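Local coordinates for protein 3-oxo-tetronate kinase (Cupriavidus necator, PDB 5DMH) that catalyses the ATP-dependent phosphorylation of 3-oxo-tetronate to 3-oxo-tetronate 4-phosphate, as a member of the four-carbon acid sugar kinase family, at residues Asp39-Ala44 and Val399-Gly404; Ser85-Ala90 and Gly392-Gly397; Phe112-Cys117 and Pro130-Leu135; Ser118-Thr123 and Ala146-Pro151. All coordinates share one frame; numbering follows the deposited sequence.

Interaction 1. Residues Asp39-Ala44 and Val399-Gly404; sequences DDFTGA and VVQALG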
loop_
_atom_site.group_PDB
_atom_site.type_symbol
_atom_site.label_atom_id
_atom_site.label_comp_id
_atom_site.label_asym_id
_atom_site.label_seq_id
_atom_site.Cartn_x
_atom_site.Cartn_y
_atom_site.Cartn_z
ATOM N N ASP A 39 -3.690 -0.297 -4.815
ATOM C CA ASP A 39 -2.860 -0.987 -5.782
ATOM C C ASP A 39 -1.806 -1.960 -5.210
ATOM O O ASP A 39 -1.070 -2.581 -5.967
ATOM C CB ASP A 39 -2.217 -0.009 -6.757
ATOM C CG ASP A 39 -0.993 0.723 -6.199
ATOM O OD1 ASP A 39 -0.758 0.773 -4.981
ATOM O OD2 ASP A 39 -0.249 1.252 -7.044
ATOM N N ASP A 40 -1.714 -2.054 -3.890
ATOM C CA ASP A 40 -0.907 -3.084 -3.253
ATOM C C ASP A 40 -1.446 -3.421 -1.878
ATOM O O ASP A 40 -2.259 -2.678 -1.306
ATOM C CB ASP A 40 0.617 -2.796 -3.292
ATOM C CG ASP A 40 1.120 -1.792 -2.265
ATOM O OD1 ASP A 40 0.375 -1.113 -1.517
ATOM O OD2 ASP A 40 2.366 -1.641 -2.281
ATOM N N PHE A 41 -1.032 -4.577 -1.361
ATOM C CA PHE A 41 -1.652 -5.091 -0.151
ATOM C C PHE A 41 -1.159 -4.340 1.100
ATOM O O PHE A 41 -1.920 -4.164 2.070
ATOM C CB PHE A 41 -1.371 -6.588 0.014
ATOM C CG PHE A 41 -2.185 -7.489 -0.866
ATOM C CD1 PHE A 41 -2.647 -7.089 -2.121
ATOM C CD2 PHE A 41 -2.474 -8.765 -0.436
ATOM C CE1 PHE A 41 -3.360 -7.924 -2.903
ATOM C CE2 PHE A 41 -3.195 -9.617 -1.216
ATOM C CZ PHE A 41 -3.644 -9.211 -2.450
ATOM N N THR A 42 0.103 -3.899 1.113
ATOM C CA THR A 42 0.573 -3.138 2.268
ATOM C C THR A 42 -0.134 -1.760 2.305
ATOM O O THR A 42 -0.557 -1.302 3.361
ATOM C CB THR A 42 2.071 -2.898 2.236
ATOM O OG1 THR A 42 2.402 -2.167 1.064
ATOM C CG2 THR A 42 2.868 -4.207 2.272
ATOM N N GLY A 43 -0.290 -1.157 1.129
ATOM C CA GLY A 43 -1.002 0.108 0.987
ATOM C C GLY A 43 -2.460 0.058 1.423
ATOM O O GLY A 43 -2.969 0.997 2.041
ATOM N N ALA A 44 -3.143 -1.043 1.123
ATOM C CA ALA A 44 -4.471 -1.268 1.654
ATOM C C ALA A 44 -4.485 -1.192 3.200
ATOM O O ALA A 44 -5.371 -0.549 3.790
ATOM C CB ALA A 44 -4.995 -2.619 1.179
ATOM N N VAL A 399 2.397 -13.242 -1.024
ATOM C CA VAL A 399 2.271 -14.041 0.166
ATOM C C VAL A 399 0.824 -14.212 0.630
ATOM O O VAL A 399 0.391 -15.318 0.913
ATOM C CB VAL A 399 3.103 -13.454 1.302
ATOM C CG1 VAL A 399 2.676 -14.046 2.633
ATOM C CG2 VAL A 399 4.554 -13.661 1.004
ATOM N N VAL A 400 0.072 -13.115 0.683
ATOM C CA VAL A 400 -1.266 -13.159 1.208
ATOM C C VAL A 400 -2.193 -13.920 0.268
ATOM O O VAL A 400 -3.089 -14.662 0.709
ATOM C CB VAL A 400 -1.764 -11.731 1.494
ATOM C CG1 VAL A 400 -3.231 -11.716 1.878
ATOM C CG2 VAL A 400 -0.924 -11.118 2.600
ATOM N N GLN A 401 -1.964 -13.790 -1.034
ATOM C CA GLN A 401 -2.733 -14.591 -1.973
ATOM C C GLN A 401 -2.406 -16.086 -1.794
ATOM O O GLN A 401 -3.318 -16.926 -1.867
ATOM C CB GLN A 401 -2.505 -14.111 -3.409
ATOM C CG GLN A 401 -3.267 -12.796 -3.724
ATOM C CD GLN A 401 -3.004 -12.240 -5.139
ATOM O OE1 GLN A 401 -1.938 -12.431 -5.712
ATOM N NE2 GLN A 401 -3.995 -11.563 -5.697
ATOM N N ALA A 402 -1.146 -16.430 -1.561
ATOM C CA ALA A 402 -0.759 -17.845 -1.409
ATOM C C ALA A 402 -1.343 -18.428 -0.118
ATOM O O ALA A 402 -1.631 -19.633 -0.037
ATOM C CB ALA A 402 0.758 -17.991 -1.424
ATOM N N LEU A 403 -1.493 -17.581 0.899
ATOM C CA LEU A 403 -2.151 -17.974 2.152
ATOM C C LEU A 403 -3.663 -18.128 2.061
ATOM O O LEU A 403 -4.297 -18.656 2.987
ATOM C CB LEU A 403 -1.848 -16.961 3.251
ATOM C CG LEU A 403 -0.413 -16.874 3.763
ATOM C CD1 LEU A 403 -0.266 -15.667 4.661
ATOM C CD2 LEU A 403 -0.009 -18.147 4.497
ATOM N N GLY A 404 -4.272 -17.663 0.978
ATOM C CA GLY A 404 -5.701 -17.813 0.803
ATOM C C GLY A 404 -6.557 -16.890 1.663
ATOM O O GLY A 404 -7.733 -17.150 1.860
#

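Interaction 2. Residues Ser85-Ala90 and Gly392-Gly397; sequences SRTIPA and GGETSG. With ADP (adenosine-5'-diphosphate), chain C.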
loop_
_atom_site.group_PDB
_atom_site.type_symbol
_atom_site.label_atom_id
_atom_site.label_comp_id
_atom_site.label_asym_id
_atom_site.label_seq_id
_atom_site.Cartn_x
_atom_site.Cartn_y
_atom_site.Cartn_z
ATOM N N SER A 85 -1.881 -4.723 -8.206
ATOM C CA SER A 85 -2.075 -4.146 -9.538
ATOM C C SER A 85 -1.090 -3.019 -9.840
ATOM O O SER A 85 -1.212 -2.322 -10.853
ATOM C CB SER A 85 -3.476 -3.570 -9.636
ATOM O OG SER A 85 -3.671 -2.632 -8.584
ATOM N N ARG A 86 -0.134 -2.804 -8.948
ATOM C CA ARG A 86 0.817 -1.725 -9.126
ATOM C C ARG A 86 1.733 -1.859 -10.351
ATOM O O ARG A 86 2.131 -0.858 -10.928
ATOM C CB ARG A 86 1.661 -1.584 -7.851
ATOM C CG ARG A 86 2.774 -0.535 -7.930
ATOM C CD ARG A 86 3.503 -0.499 -6.582
ATOM N NE ARG A 86 2.572 0.100 -5.642
ATOM C CZ ARG A 86 2.787 0.293 -4.349
ATOM N NH1 ARG A 86 3.917 -0.120 -3.769
ATOM N NH2 ARG A 86 1.834 0.876 -3.636
ATOM N N THR A 87 2.102 -3.079 -10.731
ATOM C CA THR A 87 3.069 -3.250 -11.801
ATOM C C THR A 87 2.623 -4.202 -12.916
ATOM O O THR A 87 3.415 -4.504 -13.807
ATOM C CB THR A 87 4.425 -3.759 -11.265
ATOM O OG1 THR A 87 4.241 -5.043 -10.655
ATOM C CG2 THR A 87 4.995 -2.798 -10.251
ATOM N N ILE A 88 1.390 -4.688 -12.860
ATOM C CA ILE A 88 0.827 -5.503 -13.938
ATOM C C ILE A 88 0.535 -4.588 -15.144
ATOM O O ILE A 88 0.546 -3.377 -15.013
ATOM C CB ILE A 88 -0.448 -6.284 -13.452
ATOM C CG1 ILE A 88 -1.617 -5.347 -13.150
ATOM C CG2 ILE A 88 -0.104 -7.146 -12.221
ATOM C CD1 ILE A 88 -2.871 -6.042 -12.663
ATOM N N PRO A 89 0.292 -5.155 -16.332
ATOM C CA PRO A 89 -0.098 -4.318 -17.473
ATOM C C PRO A 89 -1.272 -3.403 -17.178
ATOM O O PRO A 89 -2.194 -3.769 -16.432
ATOM C CB PRO A 89 -0.457 -5.348 -18.554
ATOM C CG PRO A 89 0.437 -6.511 -18.215
ATOM C CD PRO A 89 0.456 -6.569 -16.729
ATOM N N ALA A 90 -1.242 -2.224 -17.777
ATOM C CA ALA A 90 -2.250 -1.199 -17.491
ATOM C C ALA A 90 -3.677 -1.685 -17.783
ATOM O O ALA A 90 -4.598 -1.419 -16.996
ATOM C CB ALA A 90 -1.951 0.072 -18.265
ATOM N N GLY A 392 7.480 -5.583 2.032
ATOM C CA GLY A 392 7.354 -5.348 0.612
ATOM C C GLY A 392 5.905 -5.425 0.127
ATOM O O GLY A 392 5.140 -6.310 0.513
ATOM N N GLY A 393 5.529 -4.474 -0.713
ATOM C CA GLY A 393 4.171 -4.411 -1.263
ATOM C C GLY A 393 3.769 -5.586 -2.148
ATOM O O GLY A 393 2.798 -6.337 -1.866
ATOM N N GLU A 394 4.505 -5.752 -3.241
ATOM C CA GLU A 394 4.294 -6.883 -4.135
ATOM C C GLU A 394 4.515 -8.176 -3.379
ATOM O O GLU A 394 3.826 -9.170 -3.604
ATOM C CB GLU A 394 5.257 -6.837 -5.319
ATOM C CG GLU A 394 5.130 -5.594 -6.163
ATOM C CD GLU A 394 3.772 -5.445 -6.815
ATOM O OE1 GLU A 394 3.196 -6.459 -7.247
ATOM O OE2 GLU A 394 3.291 -4.309 -6.879
ATOM N N THR A 395 5.507 -8.168 -2.500
ATOM C CA THR A 395 5.816 -9.358 -1.752
ATOM C C THR A 395 4.570 -9.755 -0.937
ATOM O O THR A 395 4.186 -10.928 -0.883
ATOM C CB THR A 395 7.062 -9.179 -0.831
ATOM O OG1 THR A 395 8.212 -8.860 -1.624
ATOM C CG2 THR A 395 7.345 -10.470 -0.032
ATOM N N SER A 396 3.954 -8.779 -0.292
ATOM C CA SER A 396 2.760 -9.040 0.527
ATOM C C SER A 396 1.591 -9.541 -0.309
ATOM O O SER A 396 0.828 -10.421 0.129
ATOM C CB SER A 396 2.346 -7.784 1.277
ATOM O OG SER A 396 3.305 -7.420 2.234
ATOM N N GLY A 397 1.443 -8.987 -1.513
ATOM C CA GLY A 397 0.415 -9.448 -2.437
ATOM C C GLY A 397 0.585 -10.926 -2.736
ATOM O O GLY A 397 -0.391 -11.708 -2.661
HETATM P PB ADP C . 8.644 -2.408 -1.883
HETATM O O1B ADP C . 7.512 -2.369 -0.862
HETATM O O2B ADP C . 9.979 -2.069 -1.241
HETATM O O3B ADP C . 8.345 -1.625 -3.153
HETATM P PA ADP C . 8.028 -4.934 -3.229
HETATM O O1A ADP C . 7.955 -6.271 -2.604
HETATM O O2A ADP C . 6.808 -4.214 -3.694
HETATM O O3A ADP C . 8.889 -3.982 -2.227
HETATM O "O5'" ADP C . 8.950 -4.965 -4.541
HETATM C "C5'" ADP C . 10.277 -5.473 -4.515
HETATM C "C4'" ADP C . 10.519 -6.273 -5.792
HETATM O "O4'" ADP C . 11.912 -6.487 -5.957
HETATM C "C3'" ADP C . 9.864 -7.647 -5.731
HETATM O "O3'" ADP C . 9.374 -8.045 -7.026
HETATM C "C2'" ADP C . 11.003 -8.518 -5.302
HETATM O "O2'" ADP C . 10.772 -9.887 -5.558
HETATM C "C1'" ADP C . 12.138 -7.887 -6.072
HETATM N N9 ADP C . 13.417 -8.267 -5.482
HETATM C C8 ADP C . 13.718 -8.350 -4.163
HETATM N N7 ADP C . 14.980 -8.766 -3.985
HETATM C C5 ADP C . 15.493 -8.956 -5.224
HETATM C C6 ADP C . 16.778 -9.418 -5.749
HETATM N N6 ADP C . 17.750 -9.712 -4.862
HETATM N N1 ADP C . 16.935 -9.471 -7.086
HETATM C C2 ADP C . 15.947 -9.142 -7.944
HETATM N N3 ADP C . 14.721 -8.727 -7.547
HETATM C C4 ADP C . 14.458 -8.635 -6.209
HETATM O O HOH W 1 1.529 -5.588 -9.322
#

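Interaction 3. Residues Phe112-Cys117 and Pro130-Leu135; sequences FVFKYC and PVAEAL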
loop_
_atom_site.group_PDB
_atom_site.type_symbol
_atom_site.label_atom_id
_atom_site.label_comp_id
_atom_site.label_asym_id
_atom_site.label_seq_id
_atom_site.Cartn_x
_atom_site.Cartn_y
_atom_site.Cartn_z
ATOM N N PHE A 112 -15.187 7.464 -3.364
ATOM C CA PHE A 112 -14.192 6.440 -3.647
ATOM C C PHE A 112 -12.804 7.002 -3.536
ATOM O O PHE A 112 -12.571 8.203 -3.798
ATOM C CB PHE A 112 -14.451 5.859 -5.029
ATOM C CG PHE A 112 -15.842 5.343 -5.174
ATOM C CD1 PHE A 112 -16.871 6.190 -5.557
ATOM C CD2 PHE A 112 -16.142 4.030 -4.844
ATOM C CE1 PHE A 112 -18.168 5.718 -5.657
ATOM C CE2 PHE A 112 -17.449 3.544 -4.932
ATOM C CZ PHE A 112 -18.459 4.378 -5.326
ATOM N N VAL A 113 -11.899 6.158 -3.063
ATOM C CA VAL A 113 -10.479 6.490 -2.996
ATOM C C VAL A 113 -9.672 5.479 -3.794
ATOM O O VAL A 113 -9.887 4.269 -3.654
ATOM C CB VAL A 113 -9.959 6.502 -1.556
ATOM C CG1 VAL A 113 -8.408 6.629 -1.536
ATOM C CG2 VAL A 113 -10.606 7.629 -0.775
ATOM N N PHE A 114 -8.809 5.986 -4.672
ATOM C CA PHE A 114 -7.785 5.186 -5.346
ATOM C C PHE A 114 -6.487 5.415 -4.626
ATOM O O PHE A 114 -5.937 6.528 -4.574
ATOM C CB PHE A 114 -7.698 5.501 -6.838
ATOM C CG PHE A 114 -6.543 4.884 -7.567
ATOM C CD1 PHE A 114 -6.125 3.588 -7.336
ATOM C CD2 PHE A 114 -5.898 5.615 -8.561
ATOM C CE1 PHE A 114 -5.083 3.038 -8.077
ATOM C CE2 PHE A 114 -4.856 5.078 -9.297
ATOM C CZ PHE A 114 -4.432 3.790 -9.038
ATOM N N LYS A 115 -5.995 4.333 -4.049
ATOM C CA LYS A 115 -4.826 4.377 -3.189
ATOM C C LYS A 115 -3.610 3.733 -3.862
ATOM O O LYS A 115 -3.623 2.575 -4.275
ATOM C CB LYS A 115 -5.145 3.667 -1.871
ATOM C CG LYS A 115 -3.957 3.176 -1.032
ATOM C CD LYS A 115 -3.236 4.333 -0.334
ATOM C CE LYS A 115 -2.016 3.880 0.473
ATOM N NZ LYS A 115 -0.923 3.354 -0.395
ATOM N N TYR A 116 -2.561 4.519 -3.977
ATOM C CA TYR A 116 -1.294 4.084 -4.522
ATOM C C TYR A 116 -0.155 4.538 -3.573
ATOM O O TYR A 116 -0.386 5.081 -2.487
ATOM C CB TYR A 116 -1.116 4.586 -5.958
ATOM C CG TYR A 116 -1.460 6.039 -6.153
ATOM C CD1 TYR A 116 -0.679 7.021 -5.611
ATOM C CD2 TYR A 116 -2.619 6.410 -6.816
ATOM C CE1 TYR A 116 -1.007 8.344 -5.750
ATOM C CE2 TYR A 116 -2.960 7.706 -6.964
ATOM C CZ TYR A 116 -2.161 8.685 -6.432
ATOM O OH TYR A 116 -2.529 9.989 -6.585
ATOM N N CYS A 117 1.070 4.302 -3.968
ATOM C CA CYS A 117 2.169 4.507 -3.042
ATOM C C CYS A 117 2.461 5.996 -2.828
ATOM O O CYS A 117 2.324 6.807 -3.742
ATOM C CB CYS A 117 3.402 3.834 -3.583
ATOM S SG CYS A 117 4.631 3.417 -2.355
ATOM N N PRO A 130 -3.570 5.488 -15.843
ATOM C CA PRO A 130 -4.635 4.731 -16.518
ATOM C C PRO A 130 -5.774 4.358 -15.582
ATOM O O PRO A 130 -6.943 4.507 -15.978
ATOM C CB PRO A 130 -3.907 3.487 -17.023
ATOM C CG PRO A 130 -2.522 3.975 -17.298
ATOM C CD PRO A 130 -2.239 4.976 -16.208
ATOM N N VAL A 131 -5.458 3.985 -14.355
ATOM C CA VAL A 131 -6.501 3.602 -13.395
ATOM C C VAL A 131 -7.344 4.807 -12.939
ATOM O O VAL A 131 -8.577 4.750 -12.970
ATOM C CB VAL A 131 -5.947 2.822 -12.193
ATOM C CG1 VAL A 131 -6.988 2.690 -11.121
ATOM C CG2 VAL A 131 -5.487 1.423 -12.623
ATOM N N ALA A 132 -6.699 5.903 -12.552
ATOM C CA ALA A 132 -7.439 7.078 -12.134
ATOM C C ALA A 132 -8.356 7.540 -13.250
ATOM O O ALA A 132 -9.531 7.892 -13.019
ATOM C CB ALA A 132 -6.504 8.204 -11.704
ATOM N N GLU A 133 -7.836 7.602 -14.468
ATOM C CA GLU A 133 -8.657 8.117 -15.565
ATOM C C GLU A 133 -9.829 7.190 -15.858
ATOM O O GLU A 133 -10.935 7.664 -16.162
ATOM C CB GLU A 133 -7.826 8.351 -16.840
ATOM C CG GLU A 133 -6.927 9.544 -16.729
ATOM C CD GLU A 133 -6.150 9.863 -17.996
ATOM O OE1 GLU A 133 -5.775 8.949 -18.752
ATOM O OE2 GLU A 133 -5.903 11.053 -18.230
ATOM N N ALA A 134 -9.606 5.884 -15.734
ATOM C CA ALA A 134 -10.662 4.917 -15.997
ATOM C C ALA A 134 -11.752 5.039 -14.932
ATOM O O ALA A 134 -12.938 4.895 -15.225
ATOM C CB ALA A 134 -10.115 3.492 -16.027
ATOM N N LEU A 135 -11.337 5.244 -13.691
ATOM C CA LEU A 135 -12.280 5.354 -12.597
ATOM C C LEU A 135 -13.118 6.624 -12.736
ATOM O O LEU A 135 -14.343 6.579 -12.553
ATOM C CB LEU A 135 -11.554 5.328 -11.263
ATOM C CG LEU A 135 -10.945 3.986 -10.835
ATOM C CD1 LEU A 135 -10.149 4.190 -9.599
ATOM C CD2 LEU A 135 -11.979 2.878 -10.608
#

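Interaction 4. Residues Ser118-Thr123 and Ala146-Pro151; sequences STFDST and ACPAFP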
loop_
_atom_site.group_PDB
_atom_site.type_symbol
_atom_site.label_atom_id
_atom_site.label_comp_id
_atom_site.label_asym_id
_atom_site.label_seq_id
_atom_site.Cartn_x
_atom_site.Cartn_y
_atom_site.Cartn_z
ATOM N N SER A 118 2.885 6.325 -1.618
ATOM C CA SER A 118 3.298 7.683 -1.299
ATOM C C SER A 118 4.553 8.105 -2.052
ATOM O O SER A 118 4.885 9.291 -2.074
ATOM C CB SER A 118 3.434 7.884 0.218
ATOM O OG SER A 118 4.362 6.997 0.803
ATOM N N THR A 119 5.240 7.153 -2.685
ATOM C CA THR A 119 6.361 7.495 -3.552
ATOM C C THR A 119 6.017 7.405 -5.048
ATOM O O THR A 119 6.891 7.473 -5.909
ATOM C CB THR A 119 7.663 6.706 -3.199
ATOM O OG1 THR A 119 7.357 5.339 -2.888
ATOM C CG2 THR A 119 8.366 7.317 -2.007
ATOM N N PHE A 120 4.727 7.252 -5.332
ATOM C CA PHE A 120 4.130 7.406 -6.657
ATOM C C PHE A 120 4.558 6.296 -7.593
ATOM O O PHE A 120 4.559 6.487 -8.785
ATOM C CB PHE A 120 4.443 8.769 -7.265
ATOM C CG PHE A 120 3.301 9.369 -8.066
ATOM C CD1 PHE A 120 2.080 9.666 -7.464
ATOM C CD2 PHE A 120 3.459 9.664 -9.408
ATOM C CE1 PHE A 120 1.026 10.251 -8.204
ATOM C CE2 PHE A 120 2.421 10.231 -10.136
ATOM C CZ PHE A 120 1.207 10.526 -9.521
ATOM N N ASP A 121 4.867 5.137 -7.012
ATOM C CA ASP A 121 5.441 3.998 -7.703
ATOM C C ASP A 121 4.665 3.648 -8.975
ATOM O O ASP A 121 3.497 3.279 -8.932
ATOM C CB ASP A 121 5.510 2.774 -6.778
ATOM C CG ASP A 121 6.358 3.001 -5.553
ATOM O OD1 ASP A 121 6.429 4.168 -5.092
ATOM O OD2 ASP A 121 6.971 2.023 -5.038
ATOM N N SER A 122 5.335 3.821 -10.114
ATOM C CA SER A 122 4.722 3.649 -11.425
ATOM C C SER A 122 5.828 3.743 -12.469
ATOM O O SER A 122 7.008 4.038 -12.138
ATOM C CB SER A 122 3.675 4.735 -11.688
ATOM O OG SER A 122 4.230 6.042 -11.593
ATOM N N THR A 123 5.420 3.562 -13.716
ATOM C CA THR A 123 6.268 3.824 -14.877
ATOM C C THR A 123 5.434 4.665 -15.858
ATOM O O THR A 123 4.231 4.893 -15.625
ATOM C CB THR A 123 6.744 2.512 -15.571
ATOM O OG1 THR A 123 5.675 1.962 -16.351
ATOM C CG2 THR A 123 7.272 1.471 -14.565
ATOM N N ALA A 146 -4.497 14.091 -7.078
ATOM C CA ALA A 146 -3.505 13.049 -6.920
ATOM C C ALA A 146 -2.515 13.557 -5.859
ATOM O O ALA A 146 -1.728 14.470 -6.115
ATOM C CB ALA A 146 -2.800 12.808 -8.242
ATOM N N CYS A 147 -2.592 13.000 -4.662
ATOM C CA CYS A 147 -1.794 13.487 -3.551
ATOM C C CYS A 147 -1.187 12.361 -2.753
ATOM O O CYS A 147 -1.799 11.869 -1.789
ATOM C CB CYS A 147 -2.656 14.317 -2.593
ATOM S SG CYS A 147 -1.658 15.181 -1.340
ATOM N N PRO A 148 0.033 11.970 -3.118
ATOM C CA PRO A 148 0.736 10.947 -2.328
ATOM C C PRO A 148 1.393 11.435 -1.032
ATOM O O PRO A 148 2.098 10.650 -0.406
ATOM C CB PRO A 148 1.798 10.452 -3.294
ATOM C CG PRO A 148 2.097 11.667 -4.195
ATOM C CD PRO A 148 0.753 12.318 -4.363
ATOM N N ALA A 149 1.187 12.690 -0.619
ATOM C CA ALA A 149 1.875 13.195 0.571
ATOM C C ALA A 149 1.540 12.402 1.851
ATOM O O ALA A 149 0.394 11.926 2.044
ATOM C CB ALA A 149 1.562 14.666 0.764
ATOM N N PHE A 150 2.528 12.310 2.741
ATOM C CA PHE A 150 2.409 11.506 3.943
ATOM C C PHE A 150 3.452 12.022 4.946
ATOM O O PHE A 150 4.482 11.389 5.156
ATOM C CB PHE A 150 2.682 10.028 3.553
ATOM C CG PHE A 150 2.283 8.999 4.604
ATOM C CD1 PHE A 150 1.891 9.363 5.880
ATOM C CD2 PHE A 150 2.301 7.651 4.279
ATOM C CE1 PHE A 150 1.532 8.422 6.801
ATOM C CE2 PHE A 150 1.940 6.699 5.194
ATOM C CZ PHE A 150 1.551 7.075 6.467
ATOM N N PRO A 151 3.201 13.200 5.536
ATOM C CA PRO A 151 4.204 13.823 6.405
ATOM C C PRO A 151 4.715 12.928 7.531
ATOM O O PRO A 151 5.902 12.984 7.869
ATOM C CB PRO A 151 3.451 15.034 6.982
ATOM C CG PRO A 151 2.574 15.456 5.827
ATOM C CD PRO A 151 2.085 14.117 5.248
#

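Interaction 1. Residues Asp39-Ala44 and Val399-Gly404
The interface between the sugar-binding and nucleotide-binding domains is bridged here by two helices, 41-53 and 393-403, through F41 in the first turn of one and V400 and Q401 near the end of the other. The phenyl ring presents an edge to V400: CD2 lies 3.6 Å from V400 CB, and CG1 of the valine sits in the ring plane, 3.7 Å from F41 CE2. At the ring's far corner, F41 CZ touches Q401 CG at 3.8 Å. The glutamine leaves its helix with CG anti to its carbonyl carbon (chi1 -76°) and runs extended past the ring, its terminal amide plane turned 82° from that of the phenyl group. I62 packs on both F41 and V400, while A82 adds to the cover of the ring. The turn that carries F41 is secured by D40, the N-cap, whose OD1 takes the N-H of G43 at 2.7 Å in a bent bond, from above the carboxylate plane. Helix 393-403 finishes in a Schellman motif at G404, which has positive phi and donates its N to Q401 O at 3.1 Å. Between these helix ends the contact itself is apolar helix-to-helix packing across the interface of a two-domain kinase.

Interaction 2. Residues Ser85-Ala90 and Gly392-Gly397
R86 and E394 meet through aliphatic carbon rather than through their charges: E394 OE2 rests 3.3 Å from R86 CB, and the guanidinium and carboxylate planes are 62° apart. The glutamate reaches this place by folding back. Its CG stands beside the backbone N, and a bend at chi2 (-62°) turns the carboxylate toward the 85-90 loop, where it approaches T87 from the opposite direction, T87 OG1 lying 3.8 Å from E394 OE1. R86 starts out extended, with CG anti to its backbone N, then bends at chi3 (-71°); its guanidinium is held by salt bridges to D39 and D40. The carboxylate of E394 has a salt-bridge partner in K84, while a water links it to the loop, accepting from T87 N at 2.9 Å and donating to E394 OE1 at 2.8 Å. All this takes place beside the nucleotide, at the glycine-rich start of helix 393-403, where the first turn wraps the ADP phosphates with its backbone N-H groups. G393 N binds the beta-phosphate oxygen O1B of ADP at 2.9 Å, and E394 N binds the alpha-phosphate oxygen O2A of ADP at 2.8 Å. T395 grips O1A of ADP twice, through N and, at 2.8 Å, through OG1. The N-terminal end of the helix would be expected to favour these negative oxygens. Behind the phosphates, G392 O accepts from both S396 N and S396 OG, which arrive from opposite faces of the carbonyl plane, the hydroxyl at 2.7 Å.

Interaction 3. Residues Phe112-Cys117 and Pro130-Leu135
The F114 ring is sandwiched: V131 CG1 lies over one face, and CD2 of Y116, two residues on along the same chain, covers the opposite face. The tyrosine ring in turn has F114 CD2 at its edge, in plane. This is strand-on-helix packing in the alpha/beta sugar-binding domain, with strand 111-115 and helix 128-139 running nearly antiparallel, their short segments 167° apart and 9.9 Å between axes. The valine contact is a CH-pi interaction, V131 CG1 standing 3.6 Å from the centroid of the F114 ring and only 16° off its normal. F114 attains this position with CG anti to the backbone N (chi1 171°), which turns the ring toward the helix; V131 meets it at about a right angle. A132 N approaches the ring obliquely, 3.8 Å from F114 CE2, and A132 CB is 4.1 Å from F114 CD2. Neighbouring elements close round the same core, with T253 of strand 251-254 against F114 and S97 of helix 90-106 against V131. At the strand's last residue, K115 NZ curls round to donate to the carbonyl oxygen of the next residue, Y116 O, from above the carbonyl plane, and the Y116 hydroxyl bonds to T253. Nearest the root of the phenyl group, L135 reaches in from the next helical turn, its CD1 3.9 Å from F114 CB.

Interaction 4. Residues Ser118-Thr123 and Ala146-Pro151
S118 and P148 bring two loops into close contact, their CA atoms 4.3 Å apart, and the serine side chain can be followed outward from there. Its CB sits against P148 O at 3.1 Å, and the same carbon meets F150 CB at 4.0 Å. The next atom, OG, is placed between the backbone N and the carbonyl carbon (chi1 58°), a setting that carries it to the rim of the F150 ring, where it lies near the ring plane, 4.1 Å from CD2 of F150. The hydroxyl's polar need is met by a hydrogen bond with R155. Behind the side chain, S118 CA makes a C-H...O contact with P148 O at 3.3 Å, while P148 CB packs on the serine's own carbonyl oxygen.

F120 provides the second point of touch. Its backbone adopts positive phi, and CD1 of its ring comes 3.8 Å from P148 CG as the two side chains pass obliquely. L187 of helix 187-193 touches both F120 and P148, and the ring of Y116 meets that of F120 at about 90°. The turn bearing F120 is braced internally: T119 OG1 donates to D121 OD1 at 2.7 Å on the syn lone pair of the carboxylate, and S122 OG donates to F120 O at 2.9 Å. Segment 118-123 follows strand 111-115, and segment 146-151 runs off the end of strand 144-147; both strands are parallel members of the sugar-binding domain's sheet, and such packing of loops beyond the C-terminal ends of parallel strands is characteristic of alpha/beta folds.

All four contacts are largely buried; Q401 of interaction 1 is exposed and T87 of interaction 2 partly so. Interactions 1 and 2 join the two domains and share helix 393-403: its later turns offer V400 and the aliphatic part of Q401, whereas its first turn faces phosphate, water and charge. They meet where R86 of interaction 2 forms salt bridges with D39 and D40 of interaction 1. Interactions 3 and 4 stay within the sugar-binding domain, one a hydrocarbon core between strand and helix, the other loop packing rich in backbone oxygen contacts. Y116 connects this pair, its OH 3.2 Å from A146 CA. Residue K115 of interaction 3 also reaches interaction 1, its O accepting a probable hydrogen bond from D39 N.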